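Local structure of soluble lytic murein transglycosylase (Escherichia coli, 1QSA) at residues K316-D319 with E320-Y323; R322-Q325 with A326-L329; H343-M346 with Q347-G350; G350-P353 with M354-A357. The protein cleaves the glycosidic bonds between N-acetylmuramic acid and N-acetylglucosamine in peptidoglycan, forming a 1,6-anhydro bond in the muramic acid product. All coordinates share one frame; numbering follows the deposited sequence. Where two conformers were deposited one is given.

Contact 1 (K316-D319 with E320-Y323); sequences KEKD and EWRY
E320 sets its CG between its backbone N and carbonyl carbon (chi1 59°) and bends again at chi2, which folds the carboxylate back beside K318; E320 OE1 comes within 3.8 Å of K318 CB. The same fold lays E320 CG over the centre of the W321 indole, 3.4 Å above its plane. K318 runs extended alongside that indole, its CB 4.0 Å from W321 CD1, and both polar ends, K318 NZ and W321 NE1, meet the carboxylate of E289. R322 heads the other way. Its chain runs past two carbonyls before the helix, CG 3.4 Å from K316 O and CD 3.4 Å from E317 O, then bends at chi3 toward water 1. R322 NH1 and D319 OD1 are too far apart for a salt bridge, and water 1 links them: it lies in the guanidinium plane, accepts from NH1 at 2.9 Å and donates to D319 OD1 and to E317 O. The amide of Q348 ties the same two side chains together a second time. On the backbone, K318 at the N-cap position starts the helical ladder, R322 N donating to K318 O at 3.0 Å, followed by Y323 N to D319 O. This first turn of helix 319-331 lies among four helices: W321 packs on 285-298, R322 on 335-346, Y323 on 335-346 and 351-359, and E320 reaches 572-578.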
loop_
_atom_site.group_PDB
_atom_site.type_symbol
_atom_site.label_atom_id
_atom_site.label_comp_id
_atom_site.label_asym_id
_atom_site.label_seq_id
_atom_site.Cartn_x
_atom_site.Cartn_y
_atom_site.Cartn_z
ATOM N N LYS A 316 -9.012 -10.993 20.530
ATOM C CA LYS A 316 -8.827 -10.335 21.819
ATOM C C LYS A 316 -7.366 -10.114 22.200
ATOM O O LYS A 316 -7.072 -9.393 23.161
ATOM C CB LYS A 316 -9.560 -11.103 22.924
ATOM C CG LYS A 316 -11.064 -11.074 22.786
ATOM C CD LYS A 316 -11.711 -11.845 23.932
ATOM C CE LYS A 316 -13.213 -11.951 23.769
ATOM N NZ LYS A 316 -13.819 -12.741 24.885
ATOM N N GLU A 317 -6.464 -10.733 21.440
ATOM C CA GLU A 317 -5.014 -10.598 21.642
ATOM C C GLU A 317 -4.516 -9.239 21.129
ATOM O O GLU A 317 -3.434 -8.785 21.502
ATOM C CB GLU A 317 -4.257 -11.669 20.842
ATOM C CG GLU A 317 -4.690 -13.114 21.077
ATOM C CD GLU A 317 -4.104 -13.730 22.336
ATOM O OE1 GLU A 317 -3.298 -13.069 23.031
ATOM O OE2 GLU A 317 -4.449 -14.896 22.619
ATOM N N LYS A 318 -5.284 -8.614 20.243
ATOM C CA LYS A 318 -4.862 -7.336 19.656
ATOM C C LYS A 318 -4.749 -6.197 20.671
ATOM O O LYS A 318 -5.559 -6.101 21.605
ATOM C CB LYS A 318 -5.794 -6.942 18.508
ATOM C CG LYS A 318 -5.829 -7.951 17.358
ATOM C CD LYS A 318 -6.845 -7.535 16.299
ATOM C CE LYS A 318 -6.953 -8.565 15.192
ATOM N NZ LYS A 318 -7.991 -8.203 14.164
ATOM N N ASP A 319 -3.738 -5.344 20.480
ATOM C CA ASP A 319 -3.485 -4.198 21.357
ATOM C C ASP A 319 -4.755 -3.427 21.691
ATOM O O ASP A 319 -5.038 -3.164 22.858
ATOM C CB ASP A 319 -2.546 -3.190 20.685
ATOM C CG ASP A 319 -1.098 -3.615 20.715
ATOM O OD1 ASP A 319 -0.781 -4.718 21.214
ATOM O OD2 ASP A 319 -0.268 -2.814 20.237
ATOM N N GLU A 320 -5.478 -3.017 20.654
ATOM C CA GLU A 320 -6.699 -2.245 20.849
ATOM C C GLU A 320 -7.730 -2.905 21.758
ATOM O O GLU A 320 -8.281 -2.248 22.648
ATOM C CB GLU A 320 -7.352 -1.863 19.508
ATOM C CG GLU A 320 -7.756 -3.035 18.596
ATOM C CD GLU A 320 -6.735 -3.340 17.532
ATOM O OE1 GLU A 320 -5.521 -3.227 17.807
ATOM O OE2 GLU A 320 -7.140 -3.744 16.420
ATOM N N TRP A 321 -7.956 -4.206 21.575
ATOM C CA TRP A 321 -8.965 -4.890 22.372
ATOM C C TRP A 321 -8.506 -5.153 23.798
ATOM O O TRP A 321 -9.332 -5.242 24.710
ATOM C CB TRP A 321 -9.478 -6.135 21.657
ATOM C CG TRP A 321 -9.929 -5.852 20.232
ATOM C CD1 TRP A 321 -9.752 -6.666 19.155
ATOM C CD2 TRP A 321 -10.578 -4.657 19.729
ATOM N NE1 TRP A 321 -10.235 -6.063 18.013
ATOM C CE2 TRP A 321 -10.750 -4.833 18.335
ATOM C CE3 TRP A 321 -11.017 -3.457 20.318
ATOM C CZ2 TRP A 321 -11.342 -3.854 17.511
ATOM C CZ3 TRP A 321 -11.606 -2.479 19.495
ATOM C CH2 TRP A 321 -11.761 -2.689 18.106
ATOM N N ARG A 322 -7.195 -5.282 23.995
ATOM C CA ARG A 322 -6.670 -5.439 25.346
ATOM C C ARG A 322 -6.866 -4.103 26.084
ATOM O O ARG A 322 -7.313 -4.076 27.239
ATOM C CB ARG A 322 -5.194 -5.825 25.317
ATOM C CG ARG A 322 -4.972 -7.246 24.826
ATOM C CD ARG A 322 -3.505 -7.536 24.619
ATOM N NE ARG A 322 -2.766 -7.569 25.878
ATOM C CZ ARG A 322 -1.456 -7.357 25.983
ATOM N NH1 ARG A 322 -0.731 -7.066 24.911
ATOM N NH2 ARG A 322 -0.872 -7.410 27.173
ATOM N N TYR A 323 -6.592 -2.987 25.401
ATOM C CA TYR A 323 -6.777 -1.682 26.037
ATOM C C TYR A 323 -8.244 -1.463 26.386
ATOM O O TYR A 323 -8.551 -1.029 27.494
ATOM C CB TYR A 323 -6.313 -0.513 25.144
ATOM C CG TYR A 323 -6.640 0.835 25.786
ATOM C CD1 TYR A 323 -5.815 1.383 26.775
ATOM C CD2 TYR A 323 -7.818 1.519 25.460
ATOM C CE1 TYR A 323 -6.164 2.572 27.432
ATOM C CE2 TYR A 323 -8.171 2.698 26.103
ATOM C CZ TYR A 323 -7.344 3.218 27.086
ATOM O OH TYR A 323 -7.692 4.376 27.720
HETATM O O HOH W 1 -1.409 -7.267 22.103
#

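Contact 2 (R322-Q325 with A326-L329); sequences RYWQ and ADLL
W324 and D327 stand three residues apart on helix 319-331, one of the helices of the alpha-superhelix, and run alongside each other off the same helix face. D327 carries its CG opposite the backbone N (chi1 -177°), so that the carboxylate reaches the six-membered end of the indole, D327 CG 3.5 Å from W324 CZ3. Carboxylate and ring planes are turned 66° apart. Y323 is folded against the same indole, with its CD2 3.7 Å above the ring plane over the centre. Water 2 joins the acid to the phenol, accepting from Y323 OH at 2.6 Å and donating to D327 OD1 at 3.2 Å. Two arginines grip the carboxylate, R301 at OD2 and R359 at OD1, and probably favour its ionised form; R359 also bonds Y323 OH. With alanine at D327, R301 and R359 would probably lose this carboxylate, and a gap would open beside W324 CZ3. Four successive helical bonds form the frame, the shortest from D327 N to Y323 O at 2.8 Å. Around the turn, W324 packs on helices 301-310 and 572-578, L328 on 301-310, and Y323 and L329 on 335-346.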
loop_
_atom_site.group_PDB
_atom_site.type_symbol
_atom_site.label_atom_id
_atom_site.label_comp_id
_atom_site.label_asym_id
_atom_site.label_seq_id
_atom_site.Cartn_x
_atom_site.Cartn_y
_atom_site.Cartn_z
ATOM N N ARG A 322 -7.195 -5.282 23.995
ATOM C CA ARG A 322 -6.670 -5.439 25.346
ATOM C C ARG A 322 -6.866 -4.103 26.084
ATOM O O ARG A 322 -7.313 -4.076 27.239
ATOM C CB ARG A 322 -5.194 -5.825 25.317
ATOM C CG ARG A 322 -4.972 -7.246 24.826
ATOM C CD ARG A 322 -3.505 -7.536 24.619
ATOM N NE ARG A 322 -2.766 -7.569 25.878
ATOM C CZ ARG A 322 -1.456 -7.357 25.983
ATOM N NH1 ARG A 322 -0.731 -7.066 24.911
ATOM N NH2 ARG A 322 -0.872 -7.410 27.173
ATOM N N TYR A 323 -6.592 -2.987 25.401
ATOM C CA TYR A 323 -6.777 -1.682 26.037
ATOM C C TYR A 323 -8.244 -1.463 26.386
ATOM O O TYR A 323 -8.551 -1.029 27.494
ATOM C CB TYR A 323 -6.313 -0.513 25.144
ATOM C CG TYR A 323 -6.640 0.835 25.786
ATOM C CD1 TYR A 323 -5.815 1.383 26.775
ATOM C CD2 TYR A 323 -7.818 1.519 25.460
ATOM C CE1 TYR A 323 -6.164 2.572 27.432
ATOM C CE2 TYR A 323 -8.171 2.698 26.103
ATOM C CZ TYR A 323 -7.344 3.218 27.086
ATOM O OH TYR A 323 -7.692 4.376 27.720
ATOM N N TRP A 324 -9.149 -1.763 25.457
ATOM C CA TRP A 324 -10.570 -1.526 25.745
ATOM C C TRP A 324 -11.127 -2.473 26.802
ATOM O O TRP A 324 -12.071 -2.124 27.520
ATOM C CB TRP A 324 -11.399 -1.445 24.459
ATOM C CG TRP A 324 -11.109 -0.142 23.729
ATOM C CD1 TRP A 324 -10.374 0.013 22.578
ATOM C CD2 TRP A 324 -11.441 1.185 24.168
ATOM N NE1 TRP A 324 -10.214 1.350 22.290
ATOM C CE2 TRP A 324 -10.857 2.094 23.245
ATOM C CE3 TRP A 324 -12.171 1.697 25.257
ATOM C CZ2 TRP A 324 -10.974 3.482 23.375
ATOM C CZ3 TRP A 324 -12.291 3.088 25.387
ATOM C CH2 TRP A 324 -11.691 3.963 24.446
ATOM N N GLN A 325 -10.486 -3.628 26.965
ATOM C CA GLN A 325 -10.893 -4.558 28.025
ATOM C C GLN A 325 -10.487 -3.904 29.352
ATOM O O GLN A 325 -11.245 -3.924 30.324
ATOM C CB GLN A 325 -10.180 -5.901 27.871
ATOM C CG GLN A 325 -10.564 -6.921 28.944
ATOM C CD GLN A 325 -12.039 -7.279 28.911
ATOM O OE1 GLN A 325 -12.874 -6.599 29.515
ATOM N NE2 GLN A 325 -12.368 -8.350 28.198
ATOM N N ALA A 326 -9.285 -3.326 29.375
ATOM C CA ALA A 326 -8.778 -2.632 30.553
ATOM C C ALA A 326 -9.690 -1.446 30.875
ATOM O O ALA A 326 -9.988 -1.189 32.038
ATOM C CB ALA A 326 -7.364 -2.152 30.305
ATOM N N ASP A 327 -10.129 -0.726 29.838
ATOM C CA ASP A 327 -11.022 0.426 30.021
ATOM C C ASP A 327 -12.333 0.010 30.715
ATOM O O ASP A 327 -12.799 0.682 31.637
ATOM C CB ASP A 327 -11.317 1.072 28.668
ATOM C CG ASP A 327 -12.176 2.321 28.790
ATOM O OD1 ASP A 327 -11.629 3.407 29.089
ATOM O OD2 ASP A 327 -13.397 2.207 28.596
ATOM N N LEU A 328 -12.901 -1.112 30.278
ATOM C CA LEU A 328 -14.133 -1.639 30.877
ATOM C C LEU A 328 -13.901 -2.056 32.335
ATOM O O LEU A 328 -14.701 -1.727 33.223
ATOM C CB LEU A 328 -14.626 -2.853 30.093
ATOM C CG LEU A 328 -15.214 -2.623 28.703
ATOM C CD1 LEU A 328 -15.435 -3.973 28.041
ATOM C CD2 LEU A 328 -16.520 -1.820 28.814
ATOM N N LEU A 329 -12.789 -2.746 32.583
ATOM C CA LEU A 329 -12.436 -3.212 33.931
ATOM C C LEU A 329 -12.223 -2.053 34.894
ATOM O O LEU A 329 -12.617 -2.124 36.056
ATOM C CB LEU A 329 -11.174 -4.078 33.885
ATOM C CG LEU A 329 -11.364 -5.485 33.310
ATOM C CD1 LEU A 329 -9.988 -6.115 33.036
ATOM C CD2 LEU A 329 -12.194 -6.359 34.267
HETATM O O HOH W 2 -10.073 5.379 27.188
#

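Contact 3 (H343-M346 with Q347-G350); sequences HQLM and QQRG. With SO4 (sulfate ion), chain B.
Q348 N donates to L345 O at 2.9 Å, and Q347 N to Q344 O at 3.2 Å. Both donors stand well above the carbonyl planes, 52° and 65° out of them, and both bonds span three residues, the 3-10 pattern of a tightened turn. The side chains follow the turn back: Q347 CG lies 3.5 Å from H343 O, and Q348 CB 3.4 Å from L345 O. Water 4 accepts from Q347 NE2 and donates to Q344 OE1, but both glutamines were deposited in two conformers, so this bridge is doubtful. Here the chain leaves helix 335-346 and crosses to helix 351-359, whose N-cap position is G350. Q348 is extended beyond CG (chi2 166°), which carries its amide past L345, Q348 NE2 lying 4.1 Å from L345 CD2, to helix 319-331, where bonds at both OE1 and NE2 probably fix the amide's rotation. L345 itself packs against the same helix. Farther along, R349 leans on a sulfate ion, probably from the crystallisation liquor, with R349 CD 3.1 Å from O2 and a weak 3.4 Å bond from NE to O3. R448 and Y597 also hold the sulfate, while R349 NH1 forms a salt bridge with D443.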
loop_
_atom_site.group_PDB
_atom_site.type_symbol
_atom_site.label_atom_id
_atom_site.label_comp_id
_atom_site.label_asym_id
_atom_site.label_seq_id
_atom_site.Cartn_x
_atom_site.Cartn_y
_atom_site.Cartn_z
ATOM N N HIS A 343 -0.057 -2.281 32.141
ATOM C CA HIS A 343 1.382 -2.411 32.356
ATOM C C HIS A 343 2.010 -3.368 31.340
ATOM O O HIS A 343 3.138 -3.147 30.902
ATOM C CB HIS A 343 1.691 -2.836 33.799
ATOM C CG HIS A 343 1.665 -1.698 34.775
ATOM N ND1 HIS A 343 1.000 -1.764 35.982
ATOM C CD2 HIS A 343 2.222 -0.468 34.724
ATOM C CE1 HIS A 343 1.148 -0.621 36.630
ATOM N NE2 HIS A 343 1.885 0.182 35.885
ATOM N N GLN A 344 1.281 -4.417 30.958
ATOM C CA GLN A 344 1.793 -5.355 29.952
ATOM C C GLN A 344 1.886 -4.641 28.603
ATOM O O GLN A 344 2.841 -4.826 27.853
ATOM C CB GLN A 344 0.905 -6.592 29.846
ATOM C CG GLN A 344 1.155 -7.596 30.954
ATOM C CD GLN A 344 2.624 -7.969 31.069
ATOM O OE1 GLN A 344 3.173 -8.659 30.207
ATOM N NE2 GLN A 344 3.275 -7.488 32.124
ATOM N N LEU A 345 0.890 -3.810 28.310
ATOM C CA LEU A 345 0.871 -3.063 27.054
ATOM C C LEU A 345 2.040 -2.087 26.965
ATOM O O LEU A 345 2.658 -1.954 25.910
ATOM C CB LEU A 345 -0.456 -2.313 26.895
ATOM C CG LEU A 345 -1.623 -3.085 26.284
ATOM C CD1 LEU A 345 -2.867 -2.205 26.288
ATOM C CD2 LEU A 345 -1.274 -3.498 24.853
ATOM N N MET A 346 2.358 -1.433 28.077
ATOM C CA MET A 346 3.451 -0.473 28.136
ATOM C C MET A 346 4.818 -1.072 27.792
ATOM O O MET A 346 5.738 -0.341 27.424
ATOM C CB MET A 346 3.518 0.179 29.517
ATOM C CG MET A 346 2.437 1.215 29.772
ATOM S SD MET A 346 2.382 1.710 31.522
ATOM C CE MET A 346 3.930 2.563 31.697
ATOM N N GLN A 347 4.950 -2.386 27.951
ATOM C CA GLN A 347 6.206 -3.079 27.650
ATOM C C GLN A 347 6.422 -3.193 26.148
ATOM O O GLN A 347 7.536 -3.490 25.690
ATOM C CB GLN A 347 6.216 -4.466 28.295
ATOM C CG GLN A 347 6.241 -4.428 29.819
ATOM C CD GLN A 347 6.150 -5.799 30.465
ATOM O OE1 GLN A 347 5.861 -5.911 31.658
ATOM N NE2 GLN A 347 6.399 -6.847 29.687
ATOM N N GLN A 348 5.347 -2.995 25.390
ATOM C CA GLN A 348 5.377 -3.105 23.936
ATOM C C GLN A 348 5.610 -1.778 23.238
ATOM O O GLN A 348 5.687 -0.731 23.877
ATOM C CB GLN A 348 4.090 -3.755 23.436
ATOM C CG GLN A 348 3.820 -5.129 24.049
ATOM C CD GLN A 348 2.398 -5.620 23.813
ATOM O OE1 GLN A 348 1.875 -6.413 24.591
ATOM N NE2 GLN A 348 1.765 -5.149 22.738
ATOM N N ARG A 349 5.706 -1.833 21.913
ATOM C CA ARG A 349 5.974 -0.653 21.100
ATOM C C ARG A 349 4.718 -0.180 20.375
ATOM O O ARG A 349 3.902 -0.997 19.963
ATOM C CB ARG A 349 7.061 -1.020 20.071
ATOM C CG ARG A 349 7.551 0.096 19.178
ATOM C CD ARG A 349 8.447 -0.470 18.050
ATOM N NE ARG A 349 7.698 -1.401 17.202
ATOM C CZ ARG A 349 7.781 -2.725 17.274
ATOM N NH1 ARG A 349 8.634 -3.303 18.110
ATOM N NH2 ARG A 349 7.040 -3.474 16.476
ATOM N N GLY A 350 4.539 1.132 20.265
ATOM C CA GLY A 350 3.406 1.636 19.511
ATOM C C GLY A 350 2.349 2.492 20.169
ATOM O O GLY A 350 2.461 2.890 21.324
HETATM S S SO4 B . 5.672 1.603 15.665
HETATM O O1 SO4 B . 4.865 2.722 16.190
HETATM O O2 SO4 B . 7.027 1.660 16.251
HETATM O O3 SO4 B . 5.016 0.343 16.055
HETATM O O4 SO4 B . 5.757 1.661 14.195
HETATM O O HOH W 3 3.851 -7.287 27.124
HETATM O O HOH W 4 5.783 -8.994 31.462
#

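Contact 4 (G350-P353 with M354-A357); sequences GFYP and MVAA
F351 offers one ring face to V355, one turn on, in the opening turn of helix 351-359. The V355 methyl CG2 sits over that face, 3.8 Å from the F351 ring centroid, a CH-pi contact, nearest to CE2 at 3.6 Å. With CG opposite its backbone N (chi1 179°), the F351 side chain slants across that of V355 and turns a ring face to CG2. Y352 is turned against F351 differently: F351 CD2 stands 3.6 Å above the Y352 ring plane, toward the rim, while Y352 CD2 lies in the plane of the F351 ring at its edge. V355 also touches Y352, its CB 4.2 Å from Y352 CD1. An alanine at F351 is likely to leave V355 CG2 without its aromatic face and open a gap toward K589 and L592 of helix 582-601, on which the phenyl ring packs. Y352 points its hydroxyl to E577 and to the indole N-H of W324, and its ring meets that of Y323. P353 lies in the first turn, where its missing N-H costs no helical bond. At the phi of 119° and psi of -175° of G350, the N-cap residue, a CB would press against the carbonyl O of R349; G350 O takes M354 N at 3.1 Å. In the next bond but one, A356 N reaches Y352 O at 2.8 Å.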
loop_
_atom_site.group_PDB
_atom_site.type_symbol
_atom_site.label_atom_id
_atom_site.label_comp_id
_atom_site.label_asym_id
_atom_site.label_seq_id
_atom_site.Cartn_x
_atom_site.Cartn_y
_atom_site.Cartn_z
ATOM N N GLY A 350 4.539 1.132 20.265
ATOM C CA GLY A 350 3.406 1.636 19.511
ATOM C C GLY A 350 2.349 2.492 20.169
ATOM O O GLY A 350 2.461 2.890 21.324
ATOM N N PHE A 351 1.324 2.788 19.378
ATOM C CA PHE A 351 0.212 3.632 19.796
ATOM C C PHE A 351 -0.450 3.226 21.112
ATOM O O PHE A 351 -0.437 4.010 22.058
ATOM C CB PHE A 351 -0.838 3.709 18.688
ATOM C CG PHE A 351 -2.036 4.548 19.044
ATOM C CD1 PHE A 351 -1.979 5.936 18.973
ATOM C CD2 PHE A 351 -3.229 3.942 19.442
ATOM C CE1 PHE A 351 -3.102 6.700 19.292
ATOM C CE2 PHE A 351 -4.347 4.693 19.759
ATOM C CZ PHE A 351 -4.285 6.078 19.684
ATOM N N TYR A 352 -1.018 2.024 21.177
ATOM C CA TYR A 352 -1.689 1.603 22.418
ATOM C C TYR A 352 -0.766 1.524 23.634
ATOM O O TYR A 352 -1.180 1.878 24.738
ATOM C CB TYR A 352 -2.566 0.372 22.203
ATOM C CG TYR A 352 -3.947 0.768 21.733
ATOM C CD1 TYR A 352 -4.851 1.333 22.625
ATOM C CD2 TYR A 352 -4.340 0.605 20.400
ATOM C CE1 TYR A 352 -6.113 1.730 22.217
ATOM C CE2 TYR A 352 -5.612 1.004 19.969
ATOM C CZ TYR A 352 -6.491 1.566 20.898
ATOM O OH TYR A 352 -7.741 1.978 20.544
ATOM N N PRO A 353 0.466 1.004 23.467
ATOM C CA PRO A 353 1.354 0.969 24.632
ATOM C C PRO A 353 1.524 2.403 25.165
ATOM O O PRO A 353 1.573 2.624 26.373
ATOM C CB PRO A 353 2.654 0.433 24.027
ATOM C CG PRO A 353 2.157 -0.578 23.086
ATOM C CD PRO A 353 0.960 0.093 22.418
ATOM N N MET A 354 1.583 3.392 24.263
ATOM C CA MET A 354 1.721 4.792 24.684
ATOM C C MET A 354 0.431 5.341 25.317
ATOM O O MET A 354 0.480 6.162 26.244
ATOM C CB MET A 354 2.059 5.677 23.472
ATOM C CG MET A 354 3.406 5.427 22.829
ATOM S SD MET A 354 3.629 6.506 21.379
ATOM C CE MET A 354 5.166 5.849 20.745
ATOM N N VAL A 355 -0.713 4.904 24.794
ATOM C CA VAL A 355 -2.000 5.297 25.345
ATOM C C VAL A 355 -2.058 4.759 26.787
ATOM O O VAL A 355 -2.457 5.475 27.721
ATOM C CB VAL A 355 -3.189 4.680 24.566
ATOM C CG1 VAL A 355 -4.475 4.856 25.360
ATOM C CG2 VAL A 355 -3.359 5.344 23.195
ATOM N N ALA A 356 -1.650 3.505 26.946
ATOM C CA ALA A 356 -1.666 2.828 28.238
ATOM C C ALA A 356 -0.879 3.606 29.279
ATOM O O ALA A 356 -1.369 3.824 30.386
ATOM C CB ALA A 356 -1.150 1.390 28.101
ATOM N N ALA A 357 0.323 4.050 28.908
ATOM C CA ALA A 357 1.169 4.830 29.805
ATOM C C ALA A 357 0.480 6.143 30.213
ATOM O O ALA A 357 0.434 6.479 31.401
ATOM C CB ALA A 357 2.505 5.116 29.140
#

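Contact 1 covers the approach to helix 319-331 and its first turn, contact 2 the turns after it, and the two share R322 and Y323; contacts 3 and 4 meet at G350, where the chain passes from helix 335-346 to helix 351-359. Contacts 2 and 4 are buried, contact 1 partly so, and contact 3 is at the surface. Their chemistry follows: aromatic and aliphatic packing in contact 4, a carboxylate held by arginines beside an indole in contact 2, water and amide bridges in contacts 1 and 3. The pairs interlock: amide bonds join contact 3 to contact 1, and aromatic packing joins contact 4 to contacts 1 and 2.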